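Local structure of hemoglobin subunit alpha (Isurus oxyrinchus, 3MKB) at residues 56-59 / 60-64; 84-88 / 89-93; 95-98 / 99-102. The protein probably binds and carries oxygen in shark blood through its haem, as the alpha subunit of a tetrameric haemoglobin. One frame throughout, in Å; residues are numbered along the deposited sequence.

Contact 1. Residues 56-59 / 60-64; sequences QLHG and GKVIR. With HEM (protoporphyrin IX containing Fe), chain E.
Leu57 O is gripped twice: Lys61 N donates to it at 3.3 Å, and a water donates to it at 2.9 Å. The water in turn accepts from Arg64 NH2, lying in the plane of the guanidinium at its edge and bridging the Leu57 carbonyl to a side chain two turns further on. Both segments belong to helix 53-70, the globin E helix that runs over the distal face of the haem, and its i to i+4 ladder continues with Val62 N to His58 O, at 2.8 Å. Gly59 and Gly60 sit in the middle of the run. A beta carbon on Gly60 would collide with the Arg64 guanidinium, which folds back over that spot. Lys61 has CG anti to its carbonyl carbon (chi1 -66°); the straight chain beyond CG then slants across the Leu57 branches, Lys61 CE 3.7 Å from Leu57 CD1, and Lys61 CD also skirts the first propionate carbon CAA of the haem. With an alanine in place of Lys61, the Leu57 branches would probably lose their apolar neighbour and that side of the haem its aliphatic flank. On the inward side, His58 CG stands anti to the backbone N (chi1 -172°), which sends the imidazole to the haem, where NE2 binds the iron at 2.4 Å. His87 binds the same iron, so the haem here is bis-histidyl. Phe43 meets the His58 ring as well. Val62 CG2 lies over one face of that ring in a CH-pi contact, 3.9 Å from its centroid, while the same methyl is 3.6 Å from haem NB.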
loop_
_atom_site.group_PDB
_atom_site.type_symbol
_atom_site.label_atom_id
_atom_site.label_comp_id
_atom_site.label_asym_id
_atom_site.label_seq_id
_atom_site.Cartn_x
_atom_site.Cartn_y
_atom_site.Cartn_z
ATOM N N GLN A 56 13.986 -11.376 19.493
ATOM C CA GLN A 56 15.180 -10.666 19.882
ATOM C C GLN A 56 16.296 -10.881 18.881
ATOM O O GLN A 56 16.926 -9.955 18.426
ATOM C CB GLN A 56 15.586 -11.030 21.302
ATOM C CG GLN A 56 14.700 -10.364 22.335
ATOM C CD GLN A 56 14.981 -10.784 23.734
ATOM O OE1 GLN A 56 15.271 -11.926 24.018
ATOM N NE2 GLN A 56 14.866 -9.864 24.624
ATOM N N LEU A 57 16.483 -12.130 18.523
ATOM C CA LEU A 57 17.521 -12.521 17.512
ATOM C C LEU A 57 17.374 -11.827 16.167
ATOM O O LEU A 57 18.322 -11.166 15.678
ATOM C CB LEU A 57 17.534 -14.035 17.312
ATOM C CG LEU A 57 18.606 -14.590 16.383
ATOM C CD1 LEU A 57 20.060 -14.294 16.985
ATOM C CD2 LEU A 57 18.325 -16.137 16.153
ATOM N N HIS A 58 16.183 -11.940 15.563
ATOM C CA HIS A 58 15.896 -11.269 14.312
ATOM C C HIS A 58 15.927 -9.759 14.525
ATOM O O HIS A 58 16.458 -9.032 13.709
ATOM C CB HIS A 58 14.536 -11.767 13.697
ATOM C CG HIS A 58 14.273 -11.245 12.310
ATOM N ND1 HIS A 58 13.046 -10.764 11.910
ATOM C CD2 HIS A 58 15.104 -11.064 11.253
ATOM C CE1 HIS A 58 13.127 -10.333 10.665
ATOM N NE2 HIS A 58 14.367 -10.514 10.239
ATOM N N GLY A 59 15.379 -9.275 15.639
ATOM C CA GLY A 59 15.373 -7.848 15.870
ATOM C C GLY A 59 16.765 -7.228 15.862
ATOM O O GLY A 59 16.990 -6.196 15.237
ATOM N N GLY A 60 17.707 -7.840 16.556
ATOM C CA GLY A 60 19.096 -7.301 16.562
ATOM C C GLY A 60 19.671 -7.257 15.163
ATOM O O GLY A 60 20.303 -6.240 14.733
ATOM N N LYS A 61 19.510 -8.371 14.453
ATOM C CA LYS A 61 19.974 -8.475 13.056
ATOM C C LYS A 61 19.375 -7.374 12.200
ATOM O O LYS A 61 20.098 -6.737 11.435
ATOM C CB LYS A 61 19.631 -9.837 12.480
ATOM C CG LYS A 61 20.412 -10.968 13.178
ATOM C CD LYS A 61 19.962 -12.385 12.743
ATOM C CE LYS A 61 20.833 -13.443 13.447
ATOM N NZ LYS A 61 20.213 -14.751 13.180
ATOM N N VAL A 62 18.049 -7.156 12.293
ATOM C CA VAL A 62 17.453 -5.994 11.623
ATOM C C VAL A 62 18.168 -4.653 11.947
ATOM O O VAL A 62 18.629 -3.932 11.032
ATOM C CB VAL A 62 15.899 -5.878 11.917
ATOM C CG1 VAL A 62 15.340 -4.576 11.345
ATOM C CG2 VAL A 62 15.176 -7.058 11.276
ATOM N N ILE A 63 18.290 -4.343 13.237
ATOM C CA ILE A 63 18.766 -3.050 13.653
ATOM C C ILE A 63 20.268 -2.970 13.378
ATOM O O ILE A 63 20.734 -1.911 12.895
ATOM C CB ILE A 63 18.411 -2.714 15.133
ATOM C CG1 ILE A 63 16.894 -2.600 15.313
ATOM C CG2 ILE A 63 19.131 -1.431 15.585
ATOM C CD1 ILE A 63 16.188 -1.487 14.543
ATOM N N ARG A 64 21.005 -4.075 13.597
ATOM C CA ARG A 64 22.457 -4.027 13.242
ATOM C C ARG A 64 22.637 -3.653 11.796
ATOM O O ARG A 64 23.550 -2.844 11.483
ATOM C CB ARG A 64 23.222 -5.299 13.578
ATOM C CG ARG A 64 23.655 -5.360 15.065
ATOM C CD ARG A 64 24.183 -6.797 15.398
ATOM N NE ARG A 64 23.857 -7.132 16.782
ATOM C CZ ARG A 64 22.987 -8.074 17.146
ATOM N NH1 ARG A 64 22.762 -8.280 18.452
ATOM N NH2 ARG A 64 22.382 -8.834 16.218
HETATM C CHA HEM E . 16.652 -13.088 8.593
HETATM C CHB HEM E . 17.737 -8.413 8.142
HETATM C CHC HEM E . 13.034 -7.273 7.413
HETATM C CHD HEM E . 11.982 -11.969 7.437
HETATM C C1A HEM E . 17.392 -11.930 8.509
HETATM C C2A HEM E . 18.821 -11.793 8.645
HETATM C C3A HEM E . 19.156 -10.494 8.495
HETATM C C4A HEM E . 17.903 -9.768 8.310
HETATM C CMA HEM E . 20.580 -9.821 8.530
HETATM C CAA HEM E . 19.720 -13.037 8.769
HETATM C CBA HEM E . 20.000 -13.239 7.242
HETATM C CGA HEM E . 21.162 -14.150 6.994
HETATM O O1A HEM E . 21.441 -14.994 7.908
HETATM O O2A HEM E . 21.805 -14.056 5.903
HETATM C C1B HEM E . 16.566 -7.721 7.886
HETATM C C2B HEM E . 16.480 -6.306 7.602
HETATM C C3B HEM E . 15.186 -5.989 7.433
HETATM C C4B HEM E . 14.404 -7.193 7.561
HETATM C CMB HEM E . 17.649 -5.284 7.535
HETATM C CAB HEM E . 14.578 -4.607 7.081
HETATM C CBB HEM E . 15.141 -3.407 7.309
HETATM C C1C HEM E . 12.287 -8.435 7.358
HETATM C C2C HEM E . 10.835 -8.531 7.186
HETATM C C3C HEM E . 10.508 -9.847 7.216
HETATM C C4C HEM E . 11.758 -10.608 7.399
HETATM C CMC HEM E . 9.937 -7.265 7.064
HETATM C CAC HEM E . 9.065 -10.403 7.077
HETATM C CBC HEM E . 8.000 -9.691 7.549
HETATM C C1D HEM E . 13.138 -12.652 7.815
HETATM C C2D HEM E . 13.132 -14.048 8.160
HETATM C C3D HEM E . 14.516 -14.438 8.589
HETATM C C4D HEM E . 15.287 -13.221 8.368
HETATM C CMD HEM E . 11.902 -15.000 8.192
HETATM C CAD HEM E . 14.924 -15.882 9.058
HETATM C CBD HEM E . 15.035 -16.079 10.602
HETATM C CGD HEM E . 13.720 -16.198 11.409
HETATM O O1D HEM E . 12.777 -16.987 11.052
HETATM O O2D HEM E . 13.574 -15.506 12.457
HETATM N NA HEM E . 16.888 -10.688 8.320
HETATM N NB HEM E . 15.254 -8.253 7.849
HETATM N NC HEM E . 12.764 -9.708 7.460
HETATM N ND HEM E . 14.445 -12.170 7.949
HETATM FE FE HEM E . 14.857 -10.176 7.902
HETATM O O HOH W 1 20.525 -10.241 17.262
#

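Contact 2. Residues 84-88 / 89-93; sequences AVTHG and KKLLV. With HEM (protoporphyrin IX containing Fe), chain E.
Leu91 runs alongside His87 at the C-terminal part of helix 81-91, the globin F helix, both reaching the proximal face of the haem. Metal coordination comes first: His87 NE2 binds the iron at 2.2 Å, and the ring stands with its edge to the porphyrin. The apolar contacts surround this bond. Leu91 CD1 sits over the centre of the imidazole in a CH-pi contact, 3.7 Å from the centroid, and reaches haem C4D at 3.6 Å. Thr86 CG2 touches the same methyl from the neighbouring position. Val93 spreads its methyls, CG1 anti to the backbone N (chi1 162°) and CG2 anti to the carbonyl carbon: CG1 rests 3.5 Å from CAC of a haem vinyl, and CG2 3.6 Å from the meso carbon CHD, near the plane of the His87 ring at its edge. Backbone hydrogen bonds make up the third group. Lys89 N still bonds to Val85 O in the alpha pattern, but Leu91 N then skips one residue further back to Thr86 O, at 2.8 Å and almost straight (178°), the mark of a pi-type turn. Leu92 leaves the helix in a left-handed conformation (phi 57°), and Val93 N folds back onto His87 O at 3.0 Å. Outside the segments, Lys89 NZ bonds to Lys138 O, Tyr139 OH to Val93 O, and Leu92 packs on Trp37 of the beta subunit. The iron bond at NE2 and the weak ND1 bond to Leu83 O would together limit how the proximal imidazole can turn, while the Leu91 methyl lies over its face.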
loop_
_atom_site.group_PDB
_atom_site.type_symbol
_atom_site.label_atom_id
_atom_site.label_comp_id
_atom_site.label_asym_id
_atom_site.label_seq_id
_atom_site.Cartn_x
_atom_site.Cartn_y
_atom_site.Cartn_z
ATOM N N ALA A 84 19.205 -8.047 0.038
ATOM C CA ALA A 84 18.200 -8.069 -0.991
ATOM C C ALA A 84 18.078 -9.498 -1.577
ATOM O O ALA A 84 16.968 -10.010 -1.808
ATOM C CB ALA A 84 18.593 -7.101 -2.082
ATOM N N VAL A 85 19.219 -10.146 -1.819
ATOM C CA VAL A 85 19.187 -11.557 -2.286
ATOM C C VAL A 85 18.620 -12.555 -1.278
ATOM O O VAL A 85 17.862 -13.428 -1.655
ATOM C CB VAL A 85 20.570 -12.041 -2.806
ATOM C CG1 VAL A 85 20.575 -13.582 -3.021
ATOM C CG2 VAL A 85 20.900 -11.332 -4.072
ATOM N N THR A 86 18.984 -12.446 -0.015
ATOM C CA THR A 86 18.439 -13.326 1.003
ATOM C C THR A 86 16.924 -13.127 1.162
ATOM O O THR A 86 16.154 -14.130 1.135
ATOM C CB THR A 86 19.176 -13.147 2.346
ATOM O OG1 THR A 86 20.572 -13.505 2.139
ATOM C CG2 THR A 86 18.602 -14.069 3.373
ATOM N N HIS A 87 16.487 -11.865 1.282
ATOM C CA HIS A 87 15.046 -11.620 1.475
ATOM C C HIS A 87 14.211 -11.878 0.269
ATOM O O HIS A 87 13.082 -12.414 0.373
ATOM C CB HIS A 87 14.748 -10.239 2.079
ATOM C CG HIS A 87 14.975 -10.215 3.549
ATOM N ND1 HIS A 87 16.231 -10.063 4.088
ATOM C CD2 HIS A 87 14.140 -10.434 4.591
ATOM C CE1 HIS A 87 16.147 -10.129 5.406
ATOM N NE2 HIS A 87 14.892 -10.355 5.739
ATOM N N GLY A 88 14.768 -11.479 -0.867
ATOM C CA GLY A 88 14.100 -11.567 -2.105
ATOM C C GLY A 88 14.124 -12.943 -2.752
ATOM O O GLY A 88 13.161 -13.281 -3.402
ATOM N N LYS A 89 15.212 -13.708 -2.607
ATOM C CA LYS A 89 15.356 -15.004 -3.329
ATOM C C LYS A 89 15.288 -16.261 -2.433
ATOM O O LYS A 89 14.790 -17.314 -2.852
ATOM C CB LYS A 89 16.661 -15.040 -4.143
ATOM C CG LYS A 89 16.729 -14.008 -5.242
ATOM C CD LYS A 89 15.802 -14.484 -6.369
ATOM C CE LYS A 89 16.398 -14.276 -7.734
ATOM N NZ LYS A 89 16.346 -12.841 -8.078
ATOM N N LYS A 90 15.795 -16.161 -1.217
ATOM C CA LYS A 90 15.730 -17.293 -0.312
ATOM C C LYS A 90 14.466 -17.261 0.587
ATOM O O LYS A 90 13.637 -18.188 0.556
ATOM C CB LYS A 90 17.015 -17.364 0.538
ATOM C CG LYS A 90 16.910 -18.325 1.722
ATOM C CD LYS A 90 18.234 -18.317 2.463
ATOM C CE LYS A 90 18.326 -19.377 3.547
ATOM N NZ LYS A 90 19.772 -19.516 3.931
ATOM N N LEU A 91 14.310 -16.196 1.353
ATOM C CA LEU A 91 13.172 -16.119 2.324
ATOM C C LEU A 91 11.847 -15.816 1.647
ATOM O O LEU A 91 10.790 -16.229 2.166
ATOM C CB LEU A 91 13.438 -15.070 3.418
ATOM C CG LEU A 91 14.733 -15.237 4.218
ATOM C CD1 LEU A 91 15.164 -13.908 4.870
ATOM C CD2 LEU A 91 14.534 -16.389 5.246
ATOM N N LEU A 92 11.915 -15.098 0.517
ATOM C CA LEU A 92 10.764 -14.701 -0.336
ATOM C C LEU A 92 9.730 -13.926 0.425
ATOM O O LEU A 92 8.532 -14.210 0.396
ATOM C CB LEU A 92 10.141 -15.902 -1.098
ATOM C CG LEU A 92 11.171 -16.694 -1.953
ATOM C CD1 LEU A 92 10.629 -18.063 -2.335
ATOM C CD2 LEU A 92 11.639 -15.911 -3.161
ATOM N N VAL A 93 10.196 -12.932 1.139
ATOM C CA VAL A 93 9.272 -12.125 1.967
ATOM C C VAL A 93 8.520 -11.193 1.031
ATOM O O VAL A 93 9.124 -10.526 0.170
ATOM C CB VAL A 93 10.074 -11.295 3.023
ATOM C CG1 VAL A 93 9.231 -10.157 3.559
ATOM C CG2 VAL A 93 10.762 -12.207 4.097
HETATM C CHA HEM E . 16.652 -13.088 8.593
HETATM C CHB HEM E . 17.737 -8.413 8.142
HETATM C CHC HEM E . 13.034 -7.273 7.413
HETATM C CHD HEM E . 11.982 -11.969 7.437
HETATM C C1A HEM E . 17.392 -11.930 8.509
HETATM C C2A HEM E . 18.821 -11.793 8.645
HETATM C C3A HEM E . 19.156 -10.494 8.495
HETATM C C4A HEM E . 17.903 -9.768 8.310
HETATM C CMA HEM E . 20.580 -9.821 8.530
HETATM C CAA HEM E . 19.720 -13.037 8.769
HETATM C CBA HEM E . 20.000 -13.239 7.242
HETATM C CGA HEM E . 21.162 -14.150 6.994
HETATM O O1A HEM E . 21.441 -14.994 7.908
HETATM O O2A HEM E . 21.805 -14.056 5.903
HETATM C C1B HEM E . 16.566 -7.721 7.886
HETATM C C2B HEM E . 16.480 -6.306 7.602
HETATM C C3B HEM E . 15.186 -5.989 7.433
HETATM C C4B HEM E . 14.404 -7.193 7.561
HETATM C CMB HEM E . 17.649 -5.284 7.535
HETATM C CAB HEM E . 14.578 -4.607 7.081
HETATM C CBB HEM E . 15.141 -3.407 7.309
HETATM C C1C HEM E . 12.287 -8.435 7.358
HETATM C C2C HEM E . 10.835 -8.531 7.186
HETATM C C3C HEM E . 10.508 -9.847 7.216
HETATM C C4C HEM E . 11.758 -10.608 7.399
HETATM C CMC HEM E . 9.937 -7.265 7.064
HETATM C CAC HEM E . 9.065 -10.403 7.077
HETATM C CBC HEM E . 8.000 -9.691 7.549
HETATM C C1D HEM E . 13.138 -12.652 7.815
HETATM C C2D HEM E . 13.132 -14.048 8.160
HETATM C C3D HEM E . 14.516 -14.438 8.589
HETATM C C4D HEM E . 15.287 -13.221 8.368
HETATM C CMD HEM E . 11.902 -15.000 8.192
HETATM C CAD HEM E . 14.924 -15.882 9.058
HETATM C CBD HEM E . 15.035 -16.079 10.602
HETATM C CGD HEM E . 13.720 -16.198 11.409
HETATM O O1D HEM E . 12.777 -16.987 11.052
HETATM O O2D HEM E . 13.574 -15.506 12.457
HETATM N NA HEM E . 16.888 -10.688 8.320
HETATM N NB HEM E . 15.254 -8.253 7.849
HETATM N NC HEM E . 12.764 -9.708 7.460
HETATM N ND HEM E . 14.445 -12.170 7.949
HETATM FE FE HEM E . 14.857 -10.176 7.902
#

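Contact 3. Residues 95-98 / 99-102; sequences PSNF and PMLS. With HEM (protoporphyrin IX containing Fe), chain E.
Phe98 CB meets Pro99 CD at 3.4 Å, the proline ring flanking the root of the phenylalanine. Beyond CB the aromatic side chain leaves its neighbour: CG lies anti to the carbonyl carbon (chi1 -65°), which carries the ring to the proximal side of the haem, with meso carbon CHC near the ring plane at its edge and CE1 3.7 Å from it. Leu101 differs at its first torsion, with CG anti to the backbone N (chi1 -177°), which places CD2 3.5 Å from the same CHC and close to the methyl CMC. Asn97 adds its CB, 3.8 Å from the vinyl carbon CBC. This is the FG corner and the first turn of helix 97-112, the globin G helix, where Pro99 has no N-H to give back to the chain. Its CD packs 3.4 Å from Pro95 O, and that oxygen is bonded instead by Phe98 N. Pro95 also packs on Trp37 of the beta subunit. On the outer side Met100 runs extended past Asn97 and rests SD 3.9 Å from Ser96 O. The Phe98 ring is packed against Leu135 and Ser132 of helix 118-135 and against Tyr139. Leu101 N donates to Asn97 O at 3.0 Å, and one residue on Ser102 N reaches Phe98 O in a nearly straight bond (174°).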
loop_
_atom_site.group_PDB
_atom_site.type_symbol
_atom_site.label_atom_id
_atom_site.label_comp_id
_atom_site.label_asym_id
_atom_site.label_seq_id
_atom_site.Cartn_x
_atom_site.Cartn_y
_atom_site.Cartn_z
ATOM N N PRO A 95 7.352 -7.986 -0.413
ATOM C CA PRO A 95 7.910 -6.671 -0.274
ATOM C C PRO A 95 7.007 -5.652 0.421
ATOM O O PRO A 95 7.527 -4.687 1.000
ATOM C CB PRO A 95 8.209 -6.220 -1.741
ATOM C CG PRO A 95 8.208 -7.488 -2.578
ATOM C CD PRO A 95 7.345 -8.477 -1.808
ATOM N N SER A 96 5.677 -5.807 0.337
ATOM C CA SER A 96 4.790 -4.954 1.119
ATOM C C SER A 96 5.135 -4.906 2.606
ATOM O O SER A 96 4.744 -3.969 3.344
ATOM C CB SER A 96 3.314 -5.357 0.899
ATOM O OG SER A 96 2.932 -5.109 -0.458
ATOM N N ASN A 97 5.902 -5.878 3.085
ATOM C CA ASN A 97 6.156 -5.946 4.534
ATOM C C ASN A 97 7.232 -4.941 4.933
ATOM O O ASN A 97 7.235 -4.459 6.062
ATOM C CB ASN A 97 6.632 -7.335 4.964
ATOM C CG ASN A 97 5.556 -8.424 4.813
ATOM O OD1 ASN A 97 5.491 -9.176 3.801
ATOM N ND2 ASN A 97 4.663 -8.474 5.831
ATOM N N PHE A 98 8.147 -4.598 4.013
ATOM C CA PHE A 98 9.256 -3.676 4.410
ATOM C C PHE A 98 8.733 -2.318 4.892
ATOM O O PHE A 98 9.046 -1.914 5.948
ATOM C CB PHE A 98 10.279 -3.563 3.245
ATOM C CG PHE A 98 10.968 -4.891 2.988
ATOM C CD1 PHE A 98 11.695 -5.495 4.024
ATOM C CD2 PHE A 98 10.795 -5.580 1.759
ATOM C CE1 PHE A 98 12.351 -6.804 3.851
ATOM C CE2 PHE A 98 11.363 -6.882 1.574
ATOM C CZ PHE A 98 12.138 -7.508 2.611
ATOM N N PRO A 99 7.920 -1.602 4.102
ATOM C CA PRO A 99 7.457 -0.347 4.745
ATOM C C PRO A 99 6.591 -0.484 5.987
ATOM O O PRO A 99 6.600 0.432 6.820
ATOM C CB PRO A 99 6.732 0.380 3.628
ATOM C CG PRO A 99 6.620 -0.591 2.483
ATOM C CD PRO A 99 7.463 -1.739 2.699
ATOM N N MET A 100 5.883 -1.593 6.187
ATOM C CA MET A 100 5.243 -1.791 7.559
ATOM C C MET A 100 6.299 -1.850 8.670
ATOM O O MET A 100 6.163 -1.220 9.735
ATOM C CB MET A 100 4.399 -3.061 7.615
ATOM C CG MET A 100 3.126 -3.100 6.752
ATOM S SD MET A 100 2.661 -4.872 6.544
ATOM C CE MET A 100 0.933 -4.720 6.113
ATOM N N LEU A 101 7.405 -2.588 8.431
ATOM C CA LEU A 101 8.407 -2.671 9.460
ATOM C C LEU A 101 9.047 -1.298 9.715
ATOM O O LEU A 101 9.344 -0.962 10.874
ATOM C CB LEU A 101 9.486 -3.736 9.149
ATOM C CG LEU A 101 10.597 -3.969 10.213
ATOM C CD1 LEU A 101 10.096 -4.101 11.666
ATOM C CD2 LEU A 101 11.493 -5.179 9.830
ATOM N N SER A 102 9.341 -0.572 8.634
ATOM C CA SER A 102 9.871 0.778 8.757
ATOM C C SER A 102 9.072 1.672 9.726
ATOM O O SER A 102 9.621 2.356 10.586
ATOM C CB SER A 102 9.942 1.441 7.378
ATOM O OG SER A 102 10.856 0.725 6.574
HETATM C CHA HEM E . 16.652 -13.088 8.593
HETATM C CHB HEM E . 17.737 -8.413 8.142
HETATM C CHC HEM E . 13.034 -7.273 7.413
HETATM C CHD HEM E . 11.982 -11.969 7.437
HETATM C C1A HEM E . 17.392 -11.930 8.509
HETATM C C2A HEM E . 18.821 -11.793 8.645
HETATM C C3A HEM E . 19.156 -10.494 8.495
HETATM C C4A HEM E . 17.903 -9.768 8.310
HETATM C CMA HEM E . 20.580 -9.821 8.530
HETATM C CAA HEM E . 19.720 -13.037 8.769
HETATM C CBA HEM E . 20.000 -13.239 7.242
HETATM C CGA HEM E . 21.162 -14.150 6.994
HETATM O O1A HEM E . 21.441 -14.994 7.908
HETATM O O2A HEM E . 21.805 -14.056 5.903
HETATM C C1B HEM E . 16.566 -7.721 7.886
HETATM C C2B HEM E . 16.480 -6.306 7.602
HETATM C C3B HEM E . 15.186 -5.989 7.433
HETATM C C4B HEM E . 14.404 -7.193 7.561
HETATM C CMB HEM E . 17.649 -5.284 7.535
HETATM C CAB HEM E . 14.578 -4.607 7.081
HETATM C CBB HEM E . 15.141 -3.407 7.309
HETATM C C1C HEM E . 12.287 -8.435 7.358
HETATM C C2C HEM E . 10.835 -8.531 7.186
HETATM C C3C HEM E . 10.508 -9.847 7.216
HETATM C C4C HEM E . 11.758 -10.608 7.399
HETATM C CMC HEM E . 9.937 -7.265 7.064
HETATM C CAC HEM E . 9.065 -10.403 7.077
HETATM C CBC HEM E . 8.000 -9.691 7.549
HETATM C C1D HEM E . 13.138 -12.652 7.815
HETATM C C2D HEM E . 13.132 -14.048 8.160
HETATM C C3D HEM E . 14.516 -14.438 8.589
HETATM C C4D HEM E . 15.287 -13.221 8.368
HETATM C CMD HEM E . 11.902 -15.000 8.192
HETATM C CAD HEM E . 14.924 -15.882 9.058
HETATM C CBD HEM E . 15.035 -16.079 10.602
HETATM C CGD HEM E . 13.720 -16.198 11.409
HETATM O O1D HEM E . 12.777 -16.987 11.052
HETATM O O2D HEM E . 13.574 -15.506 12.457
HETATM N NA HEM E . 16.888 -10.688 8.320
HETATM N NB HEM E . 15.254 -8.253 7.849
HETATM N NC HEM E . 12.764 -9.708 7.460
HETATM N ND HEM E . 14.445 -12.170 7.949
HETATM FE FE HEM E . 14.857 -10.176 7.902
#

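How the contacts relate
From the N terminus, contact 1 lies within helix 53-70, contact 2 at the end of helix 81-91 and contact 3 at the start of helix 97-112. Each is local, between adjoining segments, so none closes a long loop; they run in series without nesting or crossing. The haem joins them in space, their centres about 14 to 16 Å apart. Contacts 1 and 2 do not touch and face each other across the porphyrin. Contact 3 meets both: Leu101 CD2 lies 4.2 Å from Val62 CG1, and Phe98 CZ 3.8 Å from His87 CB. Helix 97-112 thus joins the distal and proximal walls of the pocket.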